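Mandelate racemase/muconate lactonizing enzyme family protein (Roseovarius nubinhibens ISM, PDB 3U4F) probably works as a magnesium-dependent enzyme of the enolase superfamily, perhaps a hydro-lyase, whose exact substrate is not established. Local coordinates at residues N33-F38 and Y342-G347; R156-H161 and R194-S199; L203-S208 and G255-C260. All coordinates share one frame; numbering follows the deposited sequence.

Overall arrangement
The three contacts sample the two-domain plan of the enolase superfamily. Contact 1 joins the turn between strands 25-32 and 37-43 of the N-terminal antiparallel sheet to the loop between strands 332-335 and 360-363 of the barrel; its two segments are 304 residues apart and enclose the other two contacts in sequence. Contact 2 comes next, pairing the ends of helices 147-161 and 184-196 on the outside of the barrel. Contact 3 follows directly, since helix 184-196 leads into strand 201-205, whose far end carries a magnesium ligand. Centres lie about 23 to 30 Å apart, so domain interface, barrel exterior and metal site are separate regions, the last also touched by the second subunit.

Contact 1 (N33-F38 and Y342-G347); sequences NEFVGF and YPWQDG
F35 and W344 bring their backbones closest, with the F35 CA and W344 CA atoms 6.7 Å apart, where the turn ahead of strand 37-43 faces the 3-10 segment 343-345. The indole is the centre of the contact. CB of F35 lies over one face of its five-membered ring, 3.8 Å from the centroid of that W344 ring, in a CH-pi contact. The phenyl ring of F35 lies almost parallel to the same five-membered ring, with the planes at 3°, but it is slid so far along that the two barely overlap. W344 can offer this face because its CG sits between the backbone N and carbonyl carbon (chi1 53°), which folds the indole back over its own turn. On the opposite face Q345 CB rests 3.5 Å above the W344 ring plane, beside Y342 CB, so both faces are met, each toward its rim. V36 adds a methyl at the benzo part, its CG1 4.1 Å from W344 CE3; a branched, compact residue suits this buried place. With an alanine in place of W344, F35 CB and the V36 methyl would probably face a gap, and the phenyl ring would be likely to turn more freely.

Asparagine suits position 33 because both ends of its amide are used. N33 OD1 accepts from F35 N at 2.9 Å, closing an Asx turn, and from V36 N at 3.0 Å, which makes an Asx motif. N33 ND2 donates to a water 2.9 Å away, which donates to W344 O at 2.7 Å, a polar bridge. The arrangement belongs to the interdomain boundary of the enolase superfamily, where a hairpin turn of the N-terminal domain meets a loop of the barrel domain.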
loop_
_atom_site.group_PDB
_atom_site.type_symbol
_atom_site.label_atom_id
_atom_site.label_comp_id
_atom_site.label_asym_id
_atom_site.label_seq_id
_atom_site.Cartn_x
_atom_site.Cartn_y
_atom_site.Cartn_z
ATOM N N ASN A 33 11.384 3.877 -18.261
ATOM C CA ASN A 33 12.602 4.235 -17.531
ATOM C C ASN A 33 12.221 4.417 -16.057
ATOM O O ASN A 33 11.134 3.990 -15.650
ATOM C CB ASN A 33 13.333 5.448 -18.156
ATOM C CG ASN A 33 12.487 6.740 -18.187
ATOM O OD1 ASN A 33 11.596 6.963 -17.367
ATOM N ND2 ASN A 33 12.852 7.644 -19.108
ATOM N N GLU A 34 13.070 5.067 -15.270
ATOM C CA GLU A 34 12.792 5.195 -13.846
ATOM C C GLU A 34 11.694 6.220 -13.540
ATOM O O GLU A 34 11.185 6.259 -12.428
ATOM C CB GLU A 34 14.065 5.499 -13.048
ATOM C CG GLU A 34 15.026 4.294 -12.938
ATOM C CD GLU A 34 16.393 4.663 -12.333
ATOM O OE1 GLU A 34 16.564 5.829 -11.897
ATOM O OE2 GLU A 34 17.292 3.788 -12.290
ATOM N N PHE A 35 11.354 7.052 -14.523
ATOM C CA PHE A 35 10.436 8.166 -14.319
ATOM C C PHE A 35 9.010 7.923 -14.841
ATOM O O PHE A 35 8.024 8.426 -14.270
ATOM C CB PHE A 35 11.003 9.366 -15.042
ATOM C CG PHE A 35 12.396 9.712 -14.596
ATOM C CD1 PHE A 35 12.603 10.264 -13.347
ATOM C CD2 PHE A 35 13.502 9.426 -15.413
ATOM C CE1 PHE A 35 13.931 10.574 -12.904
ATOM C CE2 PHE A 35 14.816 9.727 -14.987
ATOM C CZ PHE A 35 15.022 10.294 -13.728
ATOM N N VAL A 36 8.918 7.257 -15.979
ATOM C CA VAL A 36 7.617 6.975 -16.597
ATOM C C VAL A 36 7.721 5.700 -17.432
ATOM O O VAL A 36 8.781 5.374 -17.959
ATOM C CB VAL A 36 7.095 8.199 -17.417
ATOM C CG1 VAL A 36 8.046 8.537 -18.561
ATOM C CG2 VAL A 36 5.640 7.939 -17.968
ATOM N N GLY A 37 6.616 4.979 -17.521
ATOM C CA GLY A 37 6.558 3.772 -18.309
ATOM C C GLY A 37 5.235 3.650 -19.013
ATOM O O GLY A 37 4.194 3.935 -18.432
ATOM N N PHE A 38 5.264 3.188 -20.260
ATOM C CA PHE A 38 4.052 2.991 -21.032
ATOM C C PHE A 38 3.771 1.520 -21.254
ATOM O O PHE A 38 4.690 0.700 -21.202
ATOM C CB PHE A 38 4.155 3.740 -22.379
ATOM C CG PHE A 38 4.488 5.203 -22.203
ATOM C CD1 PHE A 38 3.506 6.108 -21.786
ATOM C CD2 PHE A 38 5.799 5.663 -22.415
ATOM C CE1 PHE A 38 3.838 7.487 -21.600
ATOM C CE2 PHE A 38 6.138 7.013 -22.236
ATOM C CZ PHE A 38 5.156 7.917 -21.808
ATOM N N TYR A 342 11.004 18.956 -14.530
ATOM C CA TYR A 342 10.606 17.626 -15.003
ATOM C C TYR A 342 11.408 17.345 -16.289
ATOM O O TYR A 342 10.846 17.378 -17.370
ATOM C CB TYR A 342 9.078 17.587 -15.330
ATOM C CG TYR A 342 8.074 17.630 -14.161
ATOM C CD1 TYR A 342 8.185 16.733 -13.103
ATOM C CD2 TYR A 342 6.982 18.546 -14.147
ATOM C CE1 TYR A 342 7.277 16.733 -12.033
ATOM C CE2 TYR A 342 6.033 18.562 -13.058
ATOM C CZ TYR A 342 6.204 17.638 -12.012
ATOM O OH TYR A 342 5.337 17.587 -10.914
ATOM N N PRO A 343 12.726 17.064 -16.175
ATOM C CA PRO A 343 13.541 16.904 -17.393
ATOM C C PRO A 343 13.111 15.684 -18.227
ATOM O O PRO A 343 13.159 15.717 -19.463
ATOM C CB PRO A 343 14.973 16.707 -16.854
ATOM C CG PRO A 343 14.904 16.995 -15.346
ATOM C CD PRO A 343 13.481 16.720 -14.951
ATOM N N TRP A 344 12.686 14.626 -17.536
ATOM C CA TRP A 344 12.243 13.392 -18.171
ATOM C C TRP A 344 10.965 13.560 -18.990
ATOM O O TRP A 344 10.613 12.662 -19.758
ATOM C CB TRP A 344 11.998 12.321 -17.107
ATOM C CG TRP A 344 11.065 12.769 -16.011
ATOM C CD1 TRP A 344 11.415 13.304 -14.801
ATOM C CD2 TRP A 344 9.630 12.744 -16.036
ATOM N NE1 TRP A 344 10.288 13.601 -14.072
ATOM C CE2 TRP A 344 9.181 13.268 -14.803
ATOM C CE3 TRP A 344 8.685 12.306 -16.970
ATOM C CZ2 TRP A 344 7.823 13.382 -14.481
ATOM C CZ3 TRP A 344 7.321 12.427 -16.652
ATOM C CH2 TRP A 344 6.915 12.972 -15.414
ATOM N N GLN A 345 10.243 14.673 -18.817
ATOM C CA GLN A 345 8.950 14.776 -19.496
ATOM C C GLN A 345 9.062 15.351 -20.926
ATOM O O GLN A 345 8.089 15.307 -21.693
ATOM C CB GLN A 345 7.861 15.442 -18.598
ATOM C CG GLN A 345 7.554 16.899 -18.872
ATOM C CD GLN A 345 6.549 17.509 -17.900
ATOM O OE1 GLN A 345 5.939 16.824 -17.056
ATOM N NE2 GLN A 345 6.363 18.812 -18.020
ATOM N N ASP A 346 10.255 15.854 -21.261
ATOM C CA ASP A 346 10.634 16.289 -22.616
ATOM C C ASP A 346 10.688 15.104 -23.581
ATOM O O ASP A 346 11.363 14.110 -23.310
ATOM C CB ASP A 346 12.016 16.984 -22.596
ATOM C CG ASP A 346 12.480 17.449 -23.994
ATOM O OD1 ASP A 346 11.840 18.385 -24.547
ATOM O OD2 ASP A 346 13.486 16.889 -24.526
ATOM N N GLY A 347 9.986 15.213 -24.707
ATOM C CA GLY A 347 10.167 14.237 -25.786
ATOM C C GLY A 347 9.491 12.885 -25.592
ATOM O O GLY A 347 9.946 11.889 -26.171
HETATM O O HOH W 1 11.947 10.286 -20.020
#

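Contact 2 (R156-H161 and R194-S199); sequences RLRDAH and REMGDS
R158 reaches from helix 147-161 to M196, the last residue of helix 184-196. From CB its chain first runs out extended, CG anti to the backbone N (chi1 169°), so that CB, CG and CD span the space between the helices. A bend at chi3 (61°) then turns the guanidinium over the end of M196. This residue is modelled as selenomethionine, and its own chain is bent twice to set CE against one face of the guanidinium. R158 NE is 4.0 Å from M196 CE; CZ of R158 is the atom nearest the methyl, 3.6 Å from M196 CE, which sits over the centre of the flat group. R158 NH2 lies 3.8 Å from M196 CE and makes no bond across the contact. NH1 is the working tip: it donates to M196 O at 2.9 Å in a nearly straight bond (170°). The donor lies in the carbonyl plane on a lone pair, and M196 O lies almost in the guanidinium plane. Arginine suits the place because one group gives a flat face to the methyl and an N-H to a carbonyl at a helix end, where G197 takes up a positive phi. Nearby, K155 of helix 147-161 salt-bridges E195, and F166 of strand 165-169 touches both R158 and M196.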
loop_
_atom_site.group_PDB
_atom_site.type_symbol
_atom_site.label_atom_id
_atom_site.label_comp_id
_atom_site.label_asym_id
_atom_site.label_seq_id
_atom_site.Cartn_x
_atom_site.Cartn_y
_atom_site.Cartn_z
ATOM N N ARG A 156 2.624 36.166 -15.761
ATOM C CA ARG A 156 3.135 35.822 -17.100
ATOM C C ARG A 156 2.303 34.733 -17.767
ATOM O O ARG A 156 1.934 34.827 -18.944
ATOM C CB ARG A 156 4.588 35.362 -17.049
ATOM C CG ARG A 156 5.535 36.274 -16.282
ATOM C CD ARG A 156 5.662 37.659 -16.915
ATOM N NE ARG A 156 5.672 38.719 -15.895
ATOM C CZ ARG A 156 6.730 39.060 -15.156
ATOM N NH1 ARG A 156 7.892 38.433 -15.304
ATOM N NH2 ARG A 156 6.621 40.031 -14.257
ATOM N N LEU A 157 2.016 33.678 -17.006
ATOM C CA LEU A 157 1.258 32.547 -17.529
ATOM C C LEU A 157 -0.154 32.957 -17.915
ATOM O O LEU A 157 -0.679 32.534 -18.956
ATOM C CB LEU A 157 1.263 31.386 -16.516
ATOM C CG LEU A 157 2.635 30.706 -16.359
ATOM C CD1 LEU A 157 2.710 29.937 -15.046
ATOM C CD2 LEU A 157 2.942 29.790 -17.553
ATOM N N ARG A 158 -0.764 33.803 -17.095
ATOM C CA ARG A 158 -2.099 34.297 -17.382
ATOM C C ARG A 158 -2.152 35.048 -18.729
ATOM O O ARG A 158 -3.031 34.820 -19.551
ATOM C CB ARG A 158 -2.590 35.219 -16.260
ATOM C CG ARG A 158 -3.874 35.951 -16.670
ATOM C CD ARG A 158 -4.573 36.673 -15.556
ATOM N NE ARG A 158 -3.731 37.710 -14.969
ATOM C CZ ARG A 158 -4.014 38.327 -13.831
ATOM N NH1 ARG A 158 -5.112 38.001 -13.149
ATOM N NH2 ARG A 158 -3.188 39.240 -13.366
ATOM N N ASP A 159 -1.212 35.959 -18.913
ATOM C CA ASP A 159 -1.131 36.762 -20.138
ATOM C C ASP A 159 -0.825 35.911 -21.360
ATOM O O ASP A 159 -1.370 36.155 -22.431
ATOM C CB ASP A 159 -0.087 37.866 -19.963
ATOM C CG ASP A 159 -0.525 38.935 -18.956
ATOM O OD1 ASP A 159 -1.743 39.078 -18.686
ATOM O OD2 ASP A 159 0.369 39.644 -18.440
ATOM N N ALA A 160 0.013 34.892 -21.180
ATOM C CA ALA A 160 0.398 33.984 -22.261
ATOM C C ALA A 160 -0.691 32.983 -22.626
ATOM O O ALA A 160 -0.948 32.762 -23.818
ATOM C CB ALA A 160 1.701 33.251 -21.919
ATOM N N HIS A 161 -1.355 32.401 -21.624
ATOM C CA HIS A 161 -2.258 31.263 -21.876
ATOM C C HIS A 161 -3.727 31.435 -21.486
ATOM O O HIS A 161 -4.569 30.615 -21.858
ATOM C CB HIS A 161 -1.651 29.995 -21.255
ATOM C CG HIS A 161 -0.240 29.759 -21.692
ATOM N ND1 HIS A 161 0.092 29.502 -23.005
ATOM C CD2 HIS A 161 0.928 29.797 -21.009
ATOM C CE1 HIS A 161 1.404 29.370 -23.109
ATOM N NE2 HIS A 161 1.936 29.541 -21.911
ATOM N N ARG A 194 -3.871 40.051 -3.835
ATOM C CA ARG A 194 -3.519 41.424 -4.185
ATOM C C ARG A 194 -3.051 41.455 -5.637
ATOM O O ARG A 194 -3.631 42.166 -6.471
ATOM C CB ARG A 194 -2.443 41.984 -3.248
ATOM C CG ARG A 194 -1.907 43.367 -3.687
ATOM C CD ARG A 194 -0.813 43.884 -2.769
ATOM N NE ARG A 194 0.475 43.212 -3.006
ATOM C CZ ARG A 194 1.069 42.397 -2.133
ATOM N NH1 ARG A 194 0.506 42.159 -0.949
ATOM N NH2 ARG A 194 2.239 41.834 -2.432
ATOM N N GLU A 195 -2.040 40.649 -5.938
ATOM C CA GLU A 195 -1.377 40.685 -7.238
ATOM C C GLU A 195 -2.200 40.140 -8.406
ATOM O O GLU A 195 -2.068 40.621 -9.536
ATOM C CB GLU A 195 0.004 40.009 -7.160
ATOM C CG GLU A 195 1.002 40.672 -6.185
ATOM C CD GLU A 195 1.438 42.086 -6.614
ATOM O OE1 GLU A 195 1.655 42.306 -7.826
ATOM O OE2 GLU A 195 1.583 42.972 -5.732
HETATM N N MSE A 196 -3.042 39.138 -8.157
HETATM C CA MSE A 196 -3.822 38.563 -9.256
HETATM C C MSE A 196 -5.136 39.289 -9.483
HETATM O O MSE A 196 -5.774 39.072 -10.505
HETATM C CB MSE A 196 -4.094 37.061 -9.053
HETATM C CG MSE A 196 -2.855 36.216 -8.776
HETATM SE SE MSE A 196 -1.400 36.383 -10.075
HETATM C CE MSE A 196 -2.393 35.865 -11.703
ATOM N N GLY A 197 -5.554 40.128 -8.535
ATOM C CA GLY A 197 -6.799 40.885 -8.681
ATOM C C GLY A 197 -7.992 40.107 -8.175
ATOM O O GLY A 197 -7.861 38.944 -7.759
ATOM N N ASP A 198 -9.169 40.723 -8.230
ATOM C CA ASP A 198 -10.323 40.172 -7.547
ATOM C C ASP A 198 -11.094 39.068 -8.258
ATOM O O ASP A 198 -11.920 38.416 -7.630
ATOM C CB ASP A 198 -11.284 41.294 -7.139
ATOM C CG ASP A 198 -10.795 42.059 -5.926
ATOM O OD1 ASP A 198 -10.591 43.295 -6.053
ATOM O OD2 ASP A 198 -10.601 41.430 -4.849
ATOM N N SER A 199 -10.852 38.849 -9.548
ATOM C CA SER A 199 -11.675 37.866 -10.265
ATOM C C SER A 199 -11.029 36.469 -10.429
ATOM O O SER A 199 -11.748 35.499 -10.637
ATOM C CB SER A 199 -12.163 38.412 -11.609
ATOM O OG SER A 199 -11.077 38.648 -12.472
#

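Contact 3 (L203-S208 and G255-C260); sequences LIDANS and GGEQDC. With MG (magnesium ion), chain E; GAI (guanidine), chain F.
D205, which meets E257 through a shared magnesium ion, has its OD1 held by the backbone N of N207 at 3.1 Å, met on the anti side, 26° out of the carboxylate plane; a metal-bound water, 2.7 Å from D205 OD1, is placed to donate to it. The N-H bond closes an Asx turn, which helps fix the carboxylate's rotation, and CG anti to the backbone N (chi1 -168°) turns OD2 to the ion. This is the metal site of the TIM-type barrel of the enolase superfamily, whose acidic ligands stand at the C-terminal ends of successive parallel strands: D205 ends strand 201-205, E257 follows strand 253-255, and E231 of strand 229-231, between them, is the third protein ligand.

D205 OD2 binds magnesium at 2.1 Å and E257 OE1 at 2.0 Å. They lie nearly opposite each other across the ion, 4.2 Å between D205 OD2 and E257 OE1, which keeps their like charges apart; the ion probably balances them. Carboxylates suit the protein's side because this hard cation prefers oxygen; guanidine, unusually for magnesium, is modelled with N2 and N3 both 2.2 Å from it, and with E231 and the water they make a six-fold shell. A substrate may well take guanidine's place. E257 stands in a type I turn, G256 to D259; at G256's backbone angles a CB would press on the preceding carbonyl oxygen, so glycine fits. The glutamate chain, extended beyond CG, reaches the ion. E257 OE2, salt-bridged to K94 of the second subunit, lies 3.0 Å from guanidine N2.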
loop_
_atom_site.group_PDB
_atom_site.type_symbol
_atom_site.label_atom_id
_atom_site.label_comp_id
_atom_site.label_asym_id
_atom_site.label_seq_id
_atom_site.Cartn_x
_atom_site.Cartn_y
_atom_site.Cartn_z
ATOM N N LEU A 203 -6.462 28.862 -5.447
ATOM C CA LEU A 203 -6.492 27.561 -4.774
ATOM C C LEU A 203 -5.187 27.415 -3.999
ATOM O O LEU A 203 -4.181 28.017 -4.359
ATOM C CB LEU A 203 -6.545 26.432 -5.828
ATOM C CG LEU A 203 -7.669 26.309 -6.852
ATOM C CD1 LEU A 203 -7.588 27.338 -7.980
ATOM C CD2 LEU A 203 -7.610 24.855 -7.480
ATOM N N ILE A 204 -5.179 26.602 -2.952
ATOM C CA ILE A 204 -3.929 26.366 -2.237
ATOM C C ILE A 204 -3.906 24.915 -1.814
ATOM O O ILE A 204 -4.962 24.283 -1.657
ATOM C CB ILE A 204 -3.756 27.335 -1.003
ATOM C CG1 ILE A 204 -2.278 27.450 -0.566
ATOM C CG2 ILE A 204 -4.692 26.955 0.141
ATOM C CD1 ILE A 204 -1.984 28.791 0.197
ATOM N N ASP A 205 -2.707 24.394 -1.594
ATOM C CA ASP A 205 -2.565 22.986 -1.255
ATOM C C ASP A 205 -1.504 22.926 -0.145
ATOM O O ASP A 205 -0.398 23.419 -0.331
ATOM C CB ASP A 205 -2.086 22.256 -2.509
ATOM C CG ASP A 205 -2.163 20.733 -2.400
ATOM O OD1 ASP A 205 -2.100 20.198 -1.281
ATOM O OD2 ASP A 205 -2.295 20.070 -3.469
ATOM N N ALA A 206 -1.869 22.333 0.991
ATOM C CA ALA A 206 -0.996 22.253 2.179
ATOM C C ALA A 206 -0.249 20.934 2.268
ATOM O O ALA A 206 0.539 20.701 3.195
ATOM C CB ALA A 206 -1.826 22.474 3.456
ATOM N N ASN A 207 -0.519 20.044 1.327
ATOM C CA ASN A 207 0.129 18.713 1.304
ATOM C C ASN A 207 0.374 18.104 2.675
ATOM O O ASN A 207 1.529 17.751 3.027
ATOM C CB ASN A 207 1.435 18.784 0.517
ATOM C CG ASN A 207 1.209 19.052 -0.963
ATOM O OD1 ASN A 207 0.897 18.133 -1.750
ATOM N ND2 ASN A 207 1.363 20.293 -1.345
ATOM N N SER A 208 -0.702 17.965 3.442
ATOM C CA SER A 208 -0.685 17.179 4.705
ATOM C C SER A 208 0.070 17.805 5.858
ATOM O O SER A 208 0.480 17.111 6.793
ATOM C CB SER A 208 -0.151 15.746 4.458
ATOM O OG SER A 208 -1.119 14.937 3.802
ATOM N N GLY A 255 -9.459 16.714 -1.158
ATOM C CA GLY A 255 -8.335 15.789 -1.029
ATOM C C GLY A 255 -8.617 14.437 -1.644
ATOM O O GLY A 255 -9.711 14.205 -2.184
ATOM N N GLY A 256 -7.605 13.565 -1.552
ATOM C CA GLY A 256 -7.725 12.158 -1.912
ATOM C C GLY A 256 -6.653 11.674 -2.884
ATOM O O GLY A 256 -6.681 10.511 -3.270
ATOM N N GLU A 257 -5.712 12.534 -3.274
ATOM C CA GLU A 257 -4.766 12.162 -4.319
ATOM C C GLU A 257 -3.922 10.939 -3.984
ATOM O O GLU A 257 -3.578 10.199 -4.902
ATOM C CB GLU A 257 -3.883 13.321 -4.753
ATOM C CG GLU A 257 -2.846 13.752 -3.717
ATOM C CD GLU A 257 -2.280 15.081 -4.079
ATOM O OE1 GLU A 257 -3.079 16.048 -4.248
ATOM O OE2 GLU A 257 -1.038 15.156 -4.184
ATOM N N GLN A 258 -3.626 10.709 -2.694
ATOM C CA GLN A 258 -2.834 9.498 -2.296
ATOM C C GLN A 258 -3.677 8.304 -1.932
ATOM O O GLN A 258 -3.156 7.267 -1.552
ATOM C CB GLN A 258 -1.883 9.796 -1.128
ATOM C CG GLN A 258 -0.730 10.682 -1.495
ATOM C CD GLN A 258 -0.990 12.177 -1.316
ATOM O OE1 GLN A 258 -1.950 12.612 -0.658
ATOM N NE2 GLN A 258 -0.079 12.969 -1.838
ATOM N N ASP A 259 -4.989 8.430 -2.054
ATOM C CA ASP A 259 -5.877 7.351 -1.682
ATOM C C ASP A 259 -6.088 6.358 -2.819
ATOM O O ASP A 259 -6.693 6.696 -3.835
ATOM C CB ASP A 259 -7.202 7.942 -1.228
ATOM C CG ASP A 259 -7.098 8.515 0.165
ATOM O OD1 ASP A 259 -7.099 7.706 1.127
ATOM O OD2 ASP A 259 -6.942 9.744 0.298
ATOM N N CYS A 260 -5.601 5.136 -2.623
ATOM C CA CYS A 260 -5.671 4.126 -3.675
ATOM C C CYS A 260 -6.594 2.961 -3.251
ATOM O O CYS A 260 -6.824 2.028 -4.007
ATOM C CB CYS A 260 -4.247 3.637 -4.014
ATOM S SG CYS A 260 -3.393 2.841 -2.660
HETATM MG MG MG E . -2.580 18.011 -3.939
HETATM C C GAI F . -1.120 18.510 -5.998
HETATM N N1 GAI F . -0.421 18.838 -7.054
HETATM N N2 GAI F . -0.584 18.020 -4.824
HETATM N N3 GAI F . -2.461 18.590 -6.026
HETATM O O HOH W 2 -2.297 17.640 -2.008
#